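Local coordinates for oxidoreductase protein (Agrobacterium radiobacter, PDB 5UI9), which probably catalyses an NAD-dependent oxidation or reduction as a member of the GFO/IDH/MocA family, and binds NAD+ together with (2S)-2,3-dihydroxy-2-methylpropanoic acid, at residues Phe159-Gly164 / Val230-Lys235; Thr244-Asp249 / Ile255-Gly260; Phe68-Ile73 / Gln300-Arg305. One frame throughout, in Å; residues are numbered along the deposited sequence.

Contact 1 of 3, residues Phe159-Gly164 / Val230-Lys235; sequences FDVFSG and VSYATK. With 8A1 ((2S)-2,3-dihydroxy-2-methylpropanoic acid), chain D.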
loop_
_atom_site.group_PDB
_atom_site.type_symbol
_atom_site.label_atom_id
_atom_site.label_comp_id
_atom_site.label_asym_id
_atom_site.label_seq_id
_atom_site.Cartn_x
_atom_site.Cartn_y
_atom_site.Cartn_z
ATOM N N PHE A 159 2.023 -4.724 18.814
ATOM C CA PHE A 159 2.581 -5.672 19.784
ATOM C C PHE A 159 3.709 -5.012 20.574
ATOM O O PHE A 159 4.518 -4.271 20.010
ATOM C CB PHE A 159 3.110 -6.919 19.057
ATOM C CG PHE A 159 3.647 -7.991 19.972
ATOM C CD1 PHE A 159 2.783 -8.767 20.738
ATOM C CD2 PHE A 159 5.019 -8.233 20.055
ATOM C CE1 PHE A 159 3.276 -9.760 21.579
ATOM C CE2 PHE A 159 5.516 -9.220 20.893
ATOM C CZ PHE A 159 4.644 -9.987 21.653
ATOM N N ASP A 160 3.769 -5.306 21.873
ATOM C CA ASP A 160 4.805 -4.777 22.754
ATOM C C ASP A 160 6.104 -5.594 22.583
ATOM O O ASP A 160 6.452 -6.416 23.437
ATOM C CB ASP A 160 4.295 -4.781 24.209
ATOM C CG ASP A 160 5.285 -4.170 25.204
ATOM O OD1 ASP A 160 6.280 -3.529 24.799
ATOM O OD2 ASP A 160 5.058 -4.345 26.417
ATOM N N VAL A 161 6.812 -5.348 21.474
ATOM C CA VAL A 161 8.163 -5.902 21.246
ATOM C C VAL A 161 9.210 -5.359 22.210
ATOM O O VAL A 161 10.262 -5.966 22.369
ATOM C CB VAL A 161 8.725 -5.619 19.822
ATOM C CG1 VAL A 161 8.141 -6.568 18.800
ATOM C CG2 VAL A 161 8.556 -4.147 19.410
ATOM N N PHE A 162 8.924 -4.211 22.820
ATOM C CA PHE A 162 9.866 -3.523 23.695
ATOM C C PHE A 162 10.079 -4.239 25.033
ATOM O O PHE A 162 11.122 -4.051 25.654
ATOM C CB PHE A 162 9.411 -2.071 23.933
ATOM C CG PHE A 162 9.083 -1.325 22.663
ATOM C CD1 PHE A 162 10.089 -0.941 21.790
ATOM C CD2 PHE A 162 7.763 -1.042 22.324
ATOM C CE1 PHE A 162 9.798 -0.270 20.614
ATOM C CE2 PHE A 162 7.464 -0.374 21.145
ATOM C CZ PHE A 162 8.484 0.016 20.291
ATOM N N SER A 163 9.111 -5.051 25.477
ATOM C CA SER A 163 9.273 -5.857 26.708
ATOM C C SER A 163 10.460 -6.805 26.604
ATOM O O SER A 163 11.379 -6.741 27.415
ATOM C CB SER A 163 8.016 -6.677 27.027
ATOM O OG SER A 163 7.027 -5.860 27.617
ATOM N N GLY A 164 10.423 -7.678 25.602
ATOM C CA GLY A 164 11.490 -8.647 25.378
ATOM C C GLY A 164 12.768 -8.049 24.814
ATOM O O GLY A 164 13.854 -8.597 25.036
ATOM N N VAL A 230 5.327 -0.822 6.988
ATOM C CA VAL A 230 5.550 -1.379 8.306
ATOM C C VAL A 230 5.180 -0.364 9.383
ATOM O O VAL A 230 5.327 0.850 9.190
ATOM C CB VAL A 230 7.004 -1.898 8.492
ATOM C CG1 VAL A 230 7.287 -3.014 7.498
ATOM C CG2 VAL A 230 8.039 -0.786 8.359
ATOM N N SER A 231 4.685 -0.880 10.507
ATOM C CA SER A 231 4.262 -0.057 11.630
ATOM C C SER A 231 4.242 -0.878 12.910
ATOM O O SER A 231 3.759 -2.015 12.899
ATOM C CB SER A 231 2.856 0.503 11.375
ATOM O OG SER A 231 2.334 1.173 12.521
ATOM N N TYR A 232 4.776 -0.306 13.990
ATOM C CA TYR A 232 4.575 -0.818 15.356
ATOM C C TYR A 232 3.649 0.099 16.194
ATOM O O TYR A 232 3.618 0.001 17.428
ATOM C CB TYR A 232 5.921 -1.044 16.057
ATOM C CG TYR A 232 6.459 -2.460 15.925
ATOM C CD1 TYR A 232 5.709 -3.559 16.368
ATOM C CD2 TYR A 232 7.716 -2.708 15.375
ATOM C CE1 TYR A 232 6.198 -4.853 16.265
ATOM C CE2 TYR A 232 8.205 -4.003 15.265
ATOM C CZ TYR A 232 7.444 -5.066 15.712
ATOM O OH TYR A 232 7.920 -6.348 15.608
ATOM N N ALA A 233 2.875 0.955 15.521
ATOM C CA ALA A 233 1.898 1.835 16.184
ATOM C C ALA A 233 0.467 1.634 15.648
ATOM O O ALA A 233 -0.360 2.543 15.715
ATOM C CB ALA A 233 2.328 3.286 16.031
ATOM N N THR A 234 0.180 0.433 15.146
ATOM C CA THR A 234 -1.105 0.113 14.542
ATOM C C THR A 234 -1.952 -0.658 15.561
ATOM O O THR A 234 -1.541 -1.717 16.034
ATOM C CB THR A 234 -0.893 -0.693 13.246
ATOM O OG1 THR A 234 -0.171 0.110 12.301
ATOM C CG2 THR A 234 -2.223 -1.110 12.620
ATOM N N LYS A 235 -3.131 -0.127 15.892
ATOM C CA LYS A 235 -3.996 -0.693 16.943
ATOM C C LYS A 235 -5.222 -1.342 16.326
ATOM O O LYS A 235 -6.206 -0.659 15.991
ATOM C CB LYS A 235 -4.401 0.395 17.935
ATOM C CG LYS A 235 -3.216 0.905 18.737
ATOM C CD LYS A 235 -3.477 2.250 19.394
ATOM C CE LYS A 235 -2.214 2.738 20.093
ATOM N NZ LYS A 235 -2.471 3.963 20.887
HETATM O OXT 8A1 D . 11.612 -10.774 14.621
HETATM C C 8A1 D . 12.326 -9.748 14.731
HETATM O O 8A1 D . 13.412 -9.619 14.124
HETATM C CA 8A1 D . 11.859 -8.618 15.613
HETATM C CB 8A1 D . 11.127 -7.632 14.703
HETATM O O1 8A1 D . 10.468 -6.607 15.453
HETATM O O2 8A1 D . 12.991 -7.982 16.231
HETATM C C3 8A1 D . 10.959 -9.156 16.726
HETATM O O HOH W 1 4.140 -1.633 19.549
#

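Contact 2 of 3, residues Thr244-Asp249 / Ile255-Gly260; sequences TLIDID and IRLSQG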
loop_
_atom_site.group_PDB
_atom_site.type_symbol
_atom_site.label_atom_id
_atom_site.label_comp_id
_atom_site.label_asym_id
_atom_site.label_seq_id
_atom_site.Cartn_x
_atom_site.Cartn_y
_atom_site.Cartn_z
ATOM N N THR A 244 3.046 -11.174 8.280
ATOM C CA THR A 244 3.203 -10.269 7.151
ATOM C C THR A 244 2.106 -10.584 6.122
ATOM O O THR A 244 2.006 -11.721 5.644
ATOM C CB THR A 244 4.594 -10.432 6.500
ATOM O OG1 THR A 244 5.623 -10.179 7.471
ATOM C CG2 THR A 244 4.760 -9.473 5.312
ATOM N N LEU A 245 1.289 -9.580 5.791
ATOM C CA LEU A 245 0.206 -9.730 4.823
ATOM C C LEU A 245 0.725 -9.384 3.431
ATOM O O LEU A 245 1.484 -8.432 3.268
ATOM C CB LEU A 245 -0.988 -8.839 5.206
ATOM C CG LEU A 245 -1.424 -8.964 6.673
ATOM C CD1 LEU A 245 -2.686 -8.151 6.934
ATOM C CD2 LEU A 245 -1.624 -10.425 7.077
ATOM N N ILE A 246 0.327 -10.162 2.433
ATOM C CA ILE A 246 0.918 -10.057 1.102
ATOM C C ILE A 246 -0.144 -10.097 0.008
ATOM O O ILE A 246 -0.972 -11.013 -0.032
ATOM C CB ILE A 246 1.989 -11.152 0.865
ATOM C CG1 ILE A 246 3.140 -10.988 1.872
ATOM C CG2 ILE A 246 2.528 -11.073 -0.565
ATOM C CD1 ILE A 246 4.198 -12.060 1.811
ATOM N N ASP A 247 -0.117 -9.081 -0.856
ATOM C CA ASP A 247 -0.911 -9.049 -2.082
ATOM C C ASP A 247 0.064 -9.109 -3.243
ATOM O O ASP A 247 1.060 -8.397 -3.229
ATOM C CB ASP A 247 -1.719 -7.749 -2.197
ATOM C CG ASP A 247 -2.660 -7.511 -1.018
ATOM O OD1 ASP A 247 -2.809 -8.386 -0.139
ATOM O OD2 ASP A 247 -3.252 -6.419 -0.977
ATOM N N ILE A 248 -0.211 -9.966 -4.225
ATOM C CA ILE A 248 0.517 -9.972 -5.491
ATOM C C ILE A 248 -0.488 -9.995 -6.632
ATOM O O ILE A 248 -1.411 -10.812 -6.616
ATOM C CB ILE A 248 1.431 -11.214 -5.645
ATOM C CG1 ILE A 248 2.319 -11.440 -4.408
ATOM C CG2 ILE A 248 2.286 -11.100 -6.909
ATOM C CD1 ILE A 248 3.424 -10.425 -4.226
ATOM N N ASP A 249 -0.301 -9.121 -7.622
ATOM C CA ASP A 249 -1.077 -9.156 -8.859
ATOM C C ASP A 249 -0.179 -9.614 -10.004
ATOM O O ASP A 249 0.938 -9.109 -10.169
ATOM C CB ASP A 249 -1.654 -7.778 -9.187
ATOM C CG ASP A 249 -2.738 -7.329 -8.213
ATOM O OD1 ASP A 249 -3.044 -8.063 -7.242
ATOM O OD2 ASP A 249 -3.291 -6.223 -8.441
ATOM N N ILE A 255 -2.493 -13.368 -5.823
ATOM C CA ILE A 255 -2.270 -14.014 -4.535
ATOM C C ILE A 255 -2.677 -13.021 -3.453
ATOM O O ILE A 255 -2.300 -11.852 -3.513
ATOM C CB ILE A 255 -0.789 -14.419 -4.329
ATOM C CG1 ILE A 255 -0.370 -15.495 -5.337
ATOM C CG2 ILE A 255 -0.553 -14.900 -2.896
ATOM C CD1 ILE A 255 1.134 -15.710 -5.417
ATOM N N ARG A 256 -3.436 -13.493 -2.465
ATOM C CA ARG A 256 -3.805 -12.686 -1.302
ATOM C C ARG A 256 -3.581 -13.494 -0.029
ATOM O O ARG A 256 -4.357 -14.403 0.293
ATOM C CB ARG A 256 -5.263 -12.220 -1.394
ATOM C CG ARG A 256 -5.555 -11.245 -2.538
ATOM C CD ARG A 256 -5.056 -9.835 -2.237
ATOM N NE ARG A 256 -5.373 -8.857 -3.290
ATOM C CZ ARG A 256 -4.705 -8.706 -4.441
ATOM N NH1 ARG A 256 -3.657 -9.481 -4.754
ATOM N NH2 ARG A 256 -5.094 -7.770 -5.303
ATOM N N LEU A 257 -2.498 -13.170 0.673
ATOM C CA LEU A 257 -2.195 -13.754 1.971
ATOM C C LEU A 257 -2.694 -12.779 3.021
ATOM O O LEU A 257 -2.115 -11.708 3.194
ATOM C CB LEU A 257 -0.686 -13.994 2.123
ATOM C CG LEU A 257 -0.193 -14.477 3.491
ATOM C CD1 LEU A 257 -0.881 -15.768 3.902
ATOM C CD2 LEU A 257 1.319 -14.663 3.455
ATOM N N SER A 258 -3.766 -13.157 3.714
ATOM C CA SER A 258 -4.459 -12.279 4.659
ATOM C C SER A 258 -4.334 -12.816 6.085
ATOM O O SER A 258 -3.817 -13.922 6.297
ATOM C CB SER A 258 -5.926 -12.134 4.253
ATOM O OG SER A 258 -6.586 -13.379 4.292
ATOM N N GLN A 259 -4.783 -12.010 7.047
ATOM C CA GLN A 259 -4.713 -12.322 8.486
ATOM C C GLN A 259 -5.196 -13.741 8.800
ATOM O O GLN A 259 -6.165 -14.201 8.228
ATOM C CB GLN A 259 -5.522 -11.273 9.287
ATOM C CG GLN A 259 -6.027 -11.668 10.684
ATOM C CD GLN A 259 -5.074 -11.300 11.803
ATOM O OE1 GLN A 259 -4.950 -10.123 12.152
ATOM N NE2 GLN A 259 -4.429 -12.309 12.405
ATOM N N GLY A 260 -4.525 -14.406 9.737
ATOM C CA GLY A 260 -4.832 -15.791 10.102
ATOM C C GLY A 260 -4.276 -16.814 9.125
ATOM O O GLY A 260 -4.747 -17.945 9.092
HETATM O O HOH W 2 -3.568 -9.932 1.721
#

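Contact 3 of 3, residues Phe68-Ile73 / Gln300-Arg305; sequences FDFVDI and QHWTDR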
loop_
_atom_site.group_PDB
_atom_site.type_symbol
_atom_site.label_atom_id
_atom_site.label_comp_id
_atom_site.label_asym_id
_atom_site.label_seq_id
_atom_site.Cartn_x
_atom_site.Cartn_y
_atom_site.Cartn_z
ATOM N N PHE A 68 34.918 -26.518 17.598
ATOM C CA PHE A 68 33.599 -26.392 16.961
ATOM C C PHE A 68 33.704 -26.139 15.453
ATOM O O PHE A 68 34.645 -25.500 14.983
ATOM C CB PHE A 68 32.748 -25.301 17.637
ATOM C CG PHE A 68 33.490 -24.029 17.913
ATOM C CD1 PHE A 68 34.181 -23.863 19.113
ATOM C CD2 PHE A 68 33.497 -22.995 16.983
ATOM C CE1 PHE A 68 34.872 -22.690 19.373
ATOM C CE2 PHE A 68 34.187 -21.817 17.236
ATOM C CZ PHE A 68 34.871 -21.662 18.435
ATOM N N ASP A 69 32.721 -26.653 14.716
ATOM C CA ASP A 69 32.679 -26.571 13.248
ATOM C C ASP A 69 32.006 -25.296 12.716
ATOM O O ASP A 69 32.228 -24.907 11.569
ATOM C CB ASP A 69 31.944 -27.791 12.683
ATOM C CG ASP A 69 32.550 -29.098 13.150
ATOM O OD1 ASP A 69 33.766 -29.280 12.958
ATOM O OD2 ASP A 69 31.813 -29.929 13.719
ATOM N N PHE A 70 31.163 -24.666 13.525
ATOM C CA PHE A 70 30.567 -23.392 13.129
ATOM C C PHE A 70 30.227 -22.526 14.320
ATOM O O PHE A 70 30.196 -22.992 15.468
ATOM C CB PHE A 70 29.329 -23.617 12.263
ATOM C CG PHE A 70 28.171 -24.227 12.999
ATOM C CD1 PHE A 70 28.030 -25.606 13.078
ATOM C CD2 PHE A 70 27.201 -23.417 13.598
ATOM C CE1 PHE A 70 26.957 -26.173 13.749
ATOM C CE2 PHE A 70 26.122 -23.978 14.269
ATOM C CZ PHE A 70 25.997 -25.357 14.342
ATOM N N VAL A 71 29.973 -21.257 14.030
ATOM C CA VAL A 71 29.621 -20.290 15.050
ATOM C C VAL A 71 28.266 -19.658 14.710
ATOM O O VAL A 71 27.996 -19.346 13.549
ATOM C CB VAL A 71 30.756 -19.248 15.255
ATOM C CG1 VAL A 71 30.969 -18.360 14.030
ATOM C CG2 VAL A 71 30.485 -18.404 16.487
ATOM N N ASP A 72 27.415 -19.522 15.729
ATOM C CA ASP A 72 26.111 -18.878 15.624
ATOM C C ASP A 72 26.139 -17.587 16.448
ATOM O O ASP A 72 26.127 -17.615 17.679
ATOM C CB ASP A 72 25.012 -19.830 16.118
ATOM C CG ASP A 72 23.601 -19.409 15.679
ATOM O OD1 ASP A 72 23.449 -18.589 14.743
ATOM O OD2 ASP A 72 22.634 -19.923 16.276
ATOM N N ILE A 73 26.189 -16.453 15.755
ATOM C CA ILE A 73 26.292 -15.149 16.402
ATOM C C ILE A 73 24.885 -14.574 16.586
ATOM O O ILE A 73 24.247 -14.144 15.615
ATOM C CB ILE A 73 27.194 -14.204 15.579
ATOM C CG1 ILE A 73 28.615 -14.790 15.472
ATOM C CG2 ILE A 73 27.244 -12.816 16.204
ATOM C CD1 ILE A 73 29.388 -14.332 14.253
ATOM N N GLN A 300 18.257 -25.755 10.049
ATOM C CA GLN A 300 18.369 -27.000 9.274
ATOM C C GLN A 300 18.929 -26.731 7.881
ATOM O O GLN A 300 19.744 -27.514 7.376
ATOM C CB GLN A 300 17.018 -27.727 9.144
ATOM C CG GLN A 300 17.130 -29.158 8.610
ATOM C CD GLN A 300 17.874 -30.066 9.563
ATOM O OE1 GLN A 300 17.385 -30.355 10.648
ATOM N NE2 GLN A 300 19.069 -30.510 9.173
ATOM N N HIS A 301 18.474 -25.644 7.260
ATOM C CA HIS A 301 18.971 -25.225 5.949
ATOM C C HIS A 301 20.483 -24.989 6.004
ATOM O O HIS A 301 21.223 -25.544 5.188
ATOM C CB HIS A 301 18.218 -23.980 5.464
ATOM C CG HIS A 301 18.774 -23.369 4.216
ATOM N ND1 HIS A 301 18.511 -23.867 2.958
ATOM C CD2 HIS A 301 19.551 -22.274 4.030
ATOM C CE1 HIS A 301 19.113 -23.116 2.053
ATOM N NE2 HIS A 301 19.750 -22.142 2.677
ATOM N N TRP A 302 20.932 -24.198 6.978
ATOM C CA TRP A 302 22.369 -23.980 7.212
ATOM C C TRP A 302 23.140 -25.299 7.302
ATOM O O TRP A 302 24.153 -25.477 6.628
ATOM C CB TRP A 302 22.600 -23.172 8.496
ATOM C CG TRP A 302 24.034 -23.218 9.001
ATOM C CD1 TRP A 302 24.546 -24.057 9.959
ATOM C CD2 TRP A 302 25.124 -22.403 8.559
ATOM N NE1 TRP A 302 25.891 -23.819 10.131
ATOM C CE2 TRP A 302 26.271 -22.805 9.287
ATOM C CE3 TRP A 302 25.247 -21.373 7.619
ATOM C CZ2 TRP A 302 27.527 -22.195 9.113
ATOM C CZ3 TRP A 302 26.492 -20.775 7.438
ATOM C CH2 TRP A 302 27.617 -21.188 8.183
ATOM N N THR A 303 22.645 -26.194 8.157
ATOM C CA THR A 303 23.264 -27.487 8.424
ATOM C C THR A 303 23.355 -28.372 7.177
ATOM O O THR A 303 24.405 -28.979 6.927
ATOM C CB THR A 303 22.499 -28.224 9.545
ATOM O OG1 THR A 303 22.476 -27.396 10.719
ATOM C CG2 THR A 303 23.143 -29.579 9.876
ATOM N N ASP A 304 22.272 -28.429 6.404
ATOM C CA ASP A 304 22.248 -29.168 5.138
ATOM C C ASP A 304 23.277 -28.609 4.166
ATOM O O ASP A 304 24.044 -29.374 3.563
ATOM C CB ASP A 304 20.858 -29.118 4.474
ATOM C CG ASP A 304 19.778 -29.863 5.265
ATOM O OD1 ASP A 304 20.110 -30.662 6.170
ATOM O OD2 ASP A 304 18.580 -29.638 4.971
ATOM N N ARG A 305 23.293 -27.281 4.025
ATOM C CA ARG A 305 24.205 -26.604 3.088
ATOM C C ARG A 305 25.689 -26.690 3.472
ATOM O O ARG A 305 26.554 -26.827 2.601
ATOM C CB ARG A 305 23.791 -25.139 2.896
ATOM C CG ARG A 305 22.497 -24.967 2.103
ATOM C CD ARG A 305 22.663 -25.377 0.642
ATOM N NE ARG A 305 21.455 -25.109 -0.131
ATOM C CZ ARG A 305 20.352 -25.858 -0.128
ATOM N NH1 ARG A 305 20.263 -26.970 0.610
ATOM N NH2 ARG A 305 19.313 -25.489 -0.875
#

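Contact 1 of 3, residues Phe159-Gly164 / Val230-Lys235
Y232, whose ring packs against V161, donates its hydroxyl hydrogen to the bound hydroxy acid: Y232 OH lies 2.6 Å from O1 of 8A1. The ligand oxygen sits at the ring edge, near its plane. The side chains of V161 and Y232 extend toward each other from their two segments, and V161 uses both of its methyls. V161 CG2 stands over one face, 4.0 Å from the centroid of the Y232 ring and 10° off the normal, an almost centred CH-pi contact. V161 CG1 reaches further out, touching Y232 CZ at 3.5 Å and approaching Y232 OH at 3.2 Å. The valine torsion divides this work, CG1 lying anti to the carbonyl carbon (chi1 -79°) and CG2 between the backbone N and that carbon. V161 is itself wedged among aromatics: CG2 also lies over the centre of the F162 ring, and CG1 meets the F159 ring at its edge, in plane. One water ties the two backbones by donating to F159 O and to Y232 O, each at 2.7 Å. Side-chain bonds shape both segments: D160 caps the short helix 161-164 by accepting weakly from S163 N through OD1, and its OD2 takes S163 OG at 2.8 Å, while S231 OG accepts from A233 N in an ST turn at the end of strand 225-231. Around the ligand, K98, Q165, D178 and H182 add further hydrogen bonds, while I175 and F241 also pack on Y232. With V161 CG2 over its face and its hydroxyl bonded to the ligand, the buried tyrosine is steadied by packing, which probably helps to orient the O1 end of the molecule in the pocket.

Contact 2 of 3, residues Thr244-Asp249 / Ile255-Gly260
R256 grips D249 end-on, NH1 and NH2 both donating to OD1. R256 NH2 lies 2.8 Å from D249 OD1 on its syn lone pair, and R256 NH1 meets the same oxygen nearly along its C-O axis. Carboxylate and guanidinium are nearly coplanar, 14° apart. The second carboxylate of the network meets the guanidinium differently: D247 stacks on it, with CB over one face, and D247 OD2 to R256 NE is a long, purely electrostatic pair at 4.0 Å. A bend at chi2 (-76°) swings the guanidinium toward strand 245-250; R256 NH1 also donates to I255 O of its own strand at 3.0 Å and, weakly, to I248 O. Behind this lies the hairpin of strands 245-250 and 253-258, whose short segments run antiparallel at 171°. I246 with L257 and I248 with I255 are hydrogen-bonded pairs; L257 N to I246 O is the shortest of their bonds at 2.7 Å, and D247 with R256 is the non-hydrogen-bonded pair between them. I246, I248, I255 and L257 share the other face, their CB atoms meeting across the pairs. The charged face meets the second subunit, and T234 and R156 of that subunit hold D249 OD2. The apolar face rests on helices 131-141 and 175-191, and strand 148-156 continues the sheet beside strand 245-250.

Contact 3 of 3, residues Phe68-Ile73 / Gln300-Arg305
F70 and W302 make an aromatic edge-to-face pair: the pyrrole edge of the indole points at one face of the phenyl ring. W302 NE1 is the leading atom, 3.7 Å from F70 CG and offset from the ring centre toward the rim. The F70 ring and the five-membered ring of W302 have centroids 4.9 Å apart, with their planes at 61°. F70 CG lies between the backbone N and the carbonyl carbon (chi1 68°), which helps turn the face of the ring to the helix. W302 reaches across from helix 289-308 with CG anti to its backbone N (chi1 165°), and the two side chains run alongside each other in opposing senses. Apolar contact adds to the pair at the benzo side, where F70 CB touches W302 CZ2 at 3.9 Å. Between the two segments the contact is aromatic and apolar. Within the helix Q300 NE2 donates to D304 OD1 at 3.2 Å, one turn on, and it also bonds K28 O. Beyond the pair, P93 and I95 also touch W302, and W24, a residue of the magnesium site, meets the F70 ring. Both rings are buried. Because the nitrogen edge of the indole faces a pi surface, its polarised N-H probably gains some electrostatic stabilisation there, so that strand 70-73 of the Rossmann sheet and helix 289-308 are joined by aromatic contact.

Contacts 1 and 2 belong to the mixed sheet of the C-terminal part of the chain, on strands 225-231 and 245-250, which follow each other in sequence; their centres are about 20 Å apart. Both touch the second subunit, where the charged face of one copy meets the turn after strand 225-231 of the other. Contact 3 lies on the opposite side of the chain's centre from the other two, about 31 Å from contact 1 and 32 Å from contact 2, centre to centre, and joins the parallel NAD-binding sheet to helix 289-308. Along the chain contact 1 closes before contact 2 opens, and contact 3 encloses both, so a late helix returns to the Rossmann fold.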